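Local coordinates for globin (Chloroflexus aurantiacus, PDB 5D1V), which binds heme as a group II truncated hemoglobin and, as expected of its family, probably binds and carries oxygen, at residues A[4-9]-A[54-59]. Sequence-based numbering, arbitrary orientation.
Sequences PTIYEQ and QYFGGP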
ATOM      1  N   PRO A   4     -18.077  11.094 -20.053  1.00 25.47           N
ATOM      2  CA  PRO A   4     -17.353  12.084 -19.236  1.00 23.43           C
ATOM      3  C   PRO A   4     -15.963  11.603 -18.806  1.00 19.13           C
ATOM      4  O   PRO A   4     -15.748  10.407 -18.589  1.00 17.84           O
ATOM      5  CB  PRO A   4     -18.261  12.261 -18.026  1.00 28.58           C
ATOM      6  CG  PRO A   4     -19.660  11.960 -18.570  1.00 30.89           C
ATOM      7  CD  PRO A   4     -19.434  10.832 -19.536  1.00 26.67           C
ATOM      8  N   THR A   5     -15.029  12.547 -18.707  1.00 20.76           N
ATOM      9  CA  THR A   5     -13.643  12.262 -18.323  1.00 15.08           C
ATOM     10  C   THR A   5     -13.526  11.931 -16.839  1.00 16.93           C
ATOM     11  O   THR A   5     -14.429  12.224 -16.037  1.00 17.30           O
ATOM     12  CB  THR A   5     -12.728  13.457 -18.603  1.00 16.22           C
ATOM     13  OG1 THR A   5     -13.221  14.583 -17.873  1.00 20.35           O
ATOM     14  CG2 THR A   5     -12.674  13.786 -20.076  1.00 15.00           C
ATOM     15  N   ILE A   6     -12.406  11.316 -16.476  1.00 17.58           N
ATOM     16  CA  ILE A   6     -12.078  11.103 -15.077  1.00 12.25           C
ATOM     17  C   ILE A   6     -12.167  12.430 -14.342  1.00 13.19           C
ATOM     18  O   ILE A   6     -12.728  12.494 -13.252  1.00 15.01           O
ATOM     19  CB  ILE A   6     -10.667  10.465 -14.903  1.00 11.39           C
ATOM     20  CG1 ILE A   6     -10.605   9.074 -15.541  1.00 17.46           C
ATOM     21  CG2 ILE A   6     -10.297  10.411 -13.443  1.00 10.80           C
ATOM     22  CD1 ILE A   6     -11.477   8.037 -14.899  1.00 22.62           C
ATOM     23  N   TYR A   7     -11.567  13.476 -14.918  1.00 13.92           N
ATOM     24  CA  TYR A   7     -11.613  14.823 -14.349  1.00 17.26           C
ATOM     25  C   TYR A   7     -13.025  15.202 -13.895  1.00 16.38           C
ATOM     26  O   TYR A   7     -13.225  15.638 -12.751  1.00 15.72           O
ATOM     27  CB  TYR A   7     -11.095  15.824 -15.381  1.00 15.28           C
ATOM     28  CG  TYR A   7     -11.113  17.263 -14.964  1.00 12.61           C
ATOM     29  CD1 TYR A   7     -10.056  17.811 -14.240  1.00 11.61           C
ATOM     30  CD2 TYR A   7     -12.173  18.094 -15.320  1.00 13.77           C
ATOM     31  CE1 TYR A   7     -10.064  19.136 -13.864  1.00 11.96           C
ATOM     32  CE2 TYR A   7     -12.183  19.431 -14.953  1.00 14.05           C
ATOM     33  CZ  TYR A   7     -11.124  19.940 -14.218  1.00 17.90           C
ATOM     34  OH  TYR A   7     -11.074  21.263 -13.851  1.00 18.72           O
ATOM     35  N   GLU A   8     -13.995  15.050 -14.794  1.00 15.90           N
ATOM     36  CA  GLU A   8     -15.400  15.364 -14.488  1.00 17.83           C
ATOM     37  C   GLU A   8     -15.923  14.441 -13.405  1.00 16.23           C
ATOM     38  O   GLU A   8     -16.595  14.882 -12.474  1.00 17.14           O
ATOM     39  CB  GLU A   8     -16.284  15.224 -15.734  1.00 32.85           C
ATOM     40  CG  GLU A   8     -15.868  16.051 -16.948  1.00 52.89           C
ATOM     41  CD  GLU A   8     -16.683  15.705 -18.208  1.00 56.70           C
ATOM     42  OE1 GLU A   8     -17.901  15.997 -18.221  1.00 56.26           O
ATOM     43  OE2 GLU A   8     -16.110  15.137 -19.176  1.00 48.80           O
ATOM     44  N   GLN A   9     -15.611  13.154 -13.534  1.00 17.22           N
ATOM     45  CA  GLN A   9     -16.159  12.136 -12.635  1.00 19.63           C
ATOM     46  C   GLN A   9     -15.803  12.381 -11.180  1.00 17.74           C
ATOM     47  O   GLN A   9     -16.579  12.083 -10.287  1.00 20.07           O
ATOM     48  CB  GLN A   9     -15.661  10.760 -13.018  1.00 22.74           C
ATOM     49  CG  GLN A   9     -16.311  10.176 -14.263  1.00 32.71           C
ATOM     50  CD  GLN A   9     -15.561   8.961 -14.764  1.00 38.28           C
ATOM     51  OE1 GLN A   9     -15.129   8.921 -15.917  1.00 36.20           O
ATOM     52  NE2 GLN A   9     -15.385   7.966 -13.895  1.00 41.75           N
ATOM     53  N   GLN A  54      -5.028  18.099 -16.494  1.00 10.28           N
ATOM     54  CA  GLN A  54      -4.983  17.896 -17.937  1.00 11.16           C
ATOM     55  C   GLN A  54      -4.977  16.430 -18.324  1.00  9.76           C
ATOM     56  O   GLN A  54      -5.712  16.016 -19.209  1.00 11.53           O
ATOM     57  CB  GLN A  54      -3.753  18.573 -18.513  1.00 11.71           C
ATOM     58  CG  GLN A  54      -3.602  18.413 -20.022  1.00 17.09           C
ATOM     59  CD  GLN A  54      -2.400  19.177 -20.533  1.00 13.21           C
ATOM     60  OE1 GLN A  54      -2.412  20.404 -20.596  1.00 14.19           O
ATOM     61  NE2 GLN A  54      -1.339  18.446 -20.867  1.00 14.49           N
ATOM     62  N   TYR A  55      -4.142  15.647 -17.651  1.00  8.81           N
ATOM     63  CA  TYR A  55      -3.992  14.239 -18.005  1.00  9.70           C
ATOM     64  C   TYR A  55      -5.325  13.504 -17.908  1.00 12.66           C
ATOM     65  O   TYR A  55      -5.678  12.707 -18.790  1.00 11.17           O
ATOM     66  CB  TYR A  55      -2.945  13.552 -17.127  1.00  8.71           C
ATOM     67  CG  TYR A  55      -2.710  12.116 -17.573  1.00 10.85           C
ATOM     68  CD1 TYR A  55      -1.824  11.831 -18.611  1.00 12.44           C
ATOM     69  CD2 TYR A  55      -3.420  11.062 -17.009  1.00 10.76           C
ATOM     70  CE1 TYR A  55      -1.638  10.532 -19.048  1.00 13.07           C
ATOM     71  CE2 TYR A  55      -3.233   9.748 -17.452  1.00 10.81           C
ATOM     72  CZ  TYR A  55      -2.338   9.502 -18.468  1.00 14.55           C
ATOM     73  OH  TYR A  55      -2.140   8.224 -18.931  1.00 19.81           O
ATOM     74  N   PHE A  56      -6.075  13.786 -16.850  1.00 11.89           N
ATOM     75  CA  PHE A  56      -7.312  13.075 -16.584  1.00 10.75           C
ATOM     76  C   PHE A  56      -8.529  13.740 -17.258  1.00 16.05           C
ATOM     77  O   PHE A  56      -9.667  13.363 -17.022  1.00 14.08           O
ATOM     78  CB  PHE A  56      -7.461  12.938 -15.071  1.00  9.99           C
ATOM     79  CG  PHE A  56      -6.515  11.963 -14.497  1.00 10.19           C
ATOM     80  CD1 PHE A  56      -6.658  10.598 -14.754  1.00 10.19           C
ATOM     81  CD2 PHE A  56      -5.415  12.385 -13.758  1.00 11.48           C
ATOM     82  CE1 PHE A  56      -5.738   9.683 -14.245  1.00 10.44           C
ATOM     83  CE2 PHE A  56      -4.504  11.459 -13.252  1.00  8.75           C
ATOM     84  CZ  PHE A  56      -4.676  10.095 -13.516  1.00  5.95           C
ATOM     85  N   GLY A  57      -8.265  14.693 -18.147  1.00 13.33           N
ATOM     86  CA  GLY A  57      -9.277  15.126 -19.104  1.00 19.55           C
ATOM     87  C   GLY A  57      -9.834  16.515 -18.910  1.00 14.88           C
ATOM     88  O   GLY A  57     -10.802  16.874 -19.572  1.00 13.62           O
ATOM     89  N   GLY A  58      -9.255  17.277 -17.985  1.00 13.55           N
ATOM     90  CA  GLY A  58      -9.657  18.655 -17.766  1.00 14.93           C
ATOM     91  C   GLY A  58      -8.988  19.701 -18.638  1.00 16.41           C
ATOM     92  O   GLY A  58      -8.578  19.416 -19.784  1.00 12.45           O
ATOM     93  N   PRO A  59      -8.869  20.935 -18.107  1.00 14.82           N
ATOM     94  CA  PRO A  59      -8.268  22.021 -18.883  1.00 14.92           C
ATOM     95  C   PRO A  59      -6.849  21.720 -19.351  1.00 14.79           C
ATOM     96  O   PRO A  59      -6.118  20.990 -18.666  1.00 16.05           O
ATOM     97  CB  PRO A  59      -8.254  23.196 -17.905  1.00 17.67           C
ATOM     98  CG  PRO A  59      -9.323  22.906 -16.905  1.00 17.67           C
ATOM     99  CD  PRO A  59      -9.323  21.397 -16.777  1.00 16.83           C
TER
HETATM  100  O   HOH W   1     -13.557  17.154 -19.159  1.00 29.63           O
HETATM  101  O   HOH W   2     -10.703  10.646 -18.744  1.00 19.95           O
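Tyr7 N, in the first turn of helix 6-9, donates to Phe56 O at 2.8 Å in a fairly straight bond (N-H...O 160°), joining that helix start to the carboxyl end of helix 42-55. A water taking the N-H of Ile6 adds only a weak bond to Phe56 O, while a second bridges Thr5 OG1 and Gly57 O. Thr5 and Glu8 form a capping box: Glu8 N donates to Thr5 OG1 and Thr5 N to Glu8 OE2 (2.8 Å). The opposing helix ends in a Schellman motif with Gly57, at positive phi, as its C' residue. In this group II truncated hemoglobin, the N-terminal turn thus packs on the glycine-rich terminator of helix 42-55, just ahead of the segment that leads to heme-binding Tyr62. At Gly57 a beta carbon would press on the carbonyl O of Phe56 as well as on Thr5 CB; on Gly58 it would meet Tyr7 CD1. The Tyr7 side chain extends away from its own backbone N (chi1 178°), which lays the ring over Gly58, with Gly58 CA above its centre, a CH-pi contact 3.5 Å from the centroid. Farther out, Pro59 CD lies 3.4 Å from Tyr7 OH, its ring crossing the tyrosine at about a right angle. Cutting Tyr7 back to alanine is likely to strip Gly58 CA and Pro59 CD of their aromatic partner, opening a gap beside the turn. At the other flank Ile6 CG2 meets Phe56 CD1 at 3.9 Å, and both side chains continue onto helix 105-119, Ile6 at Val108 and Phe56 at Met109.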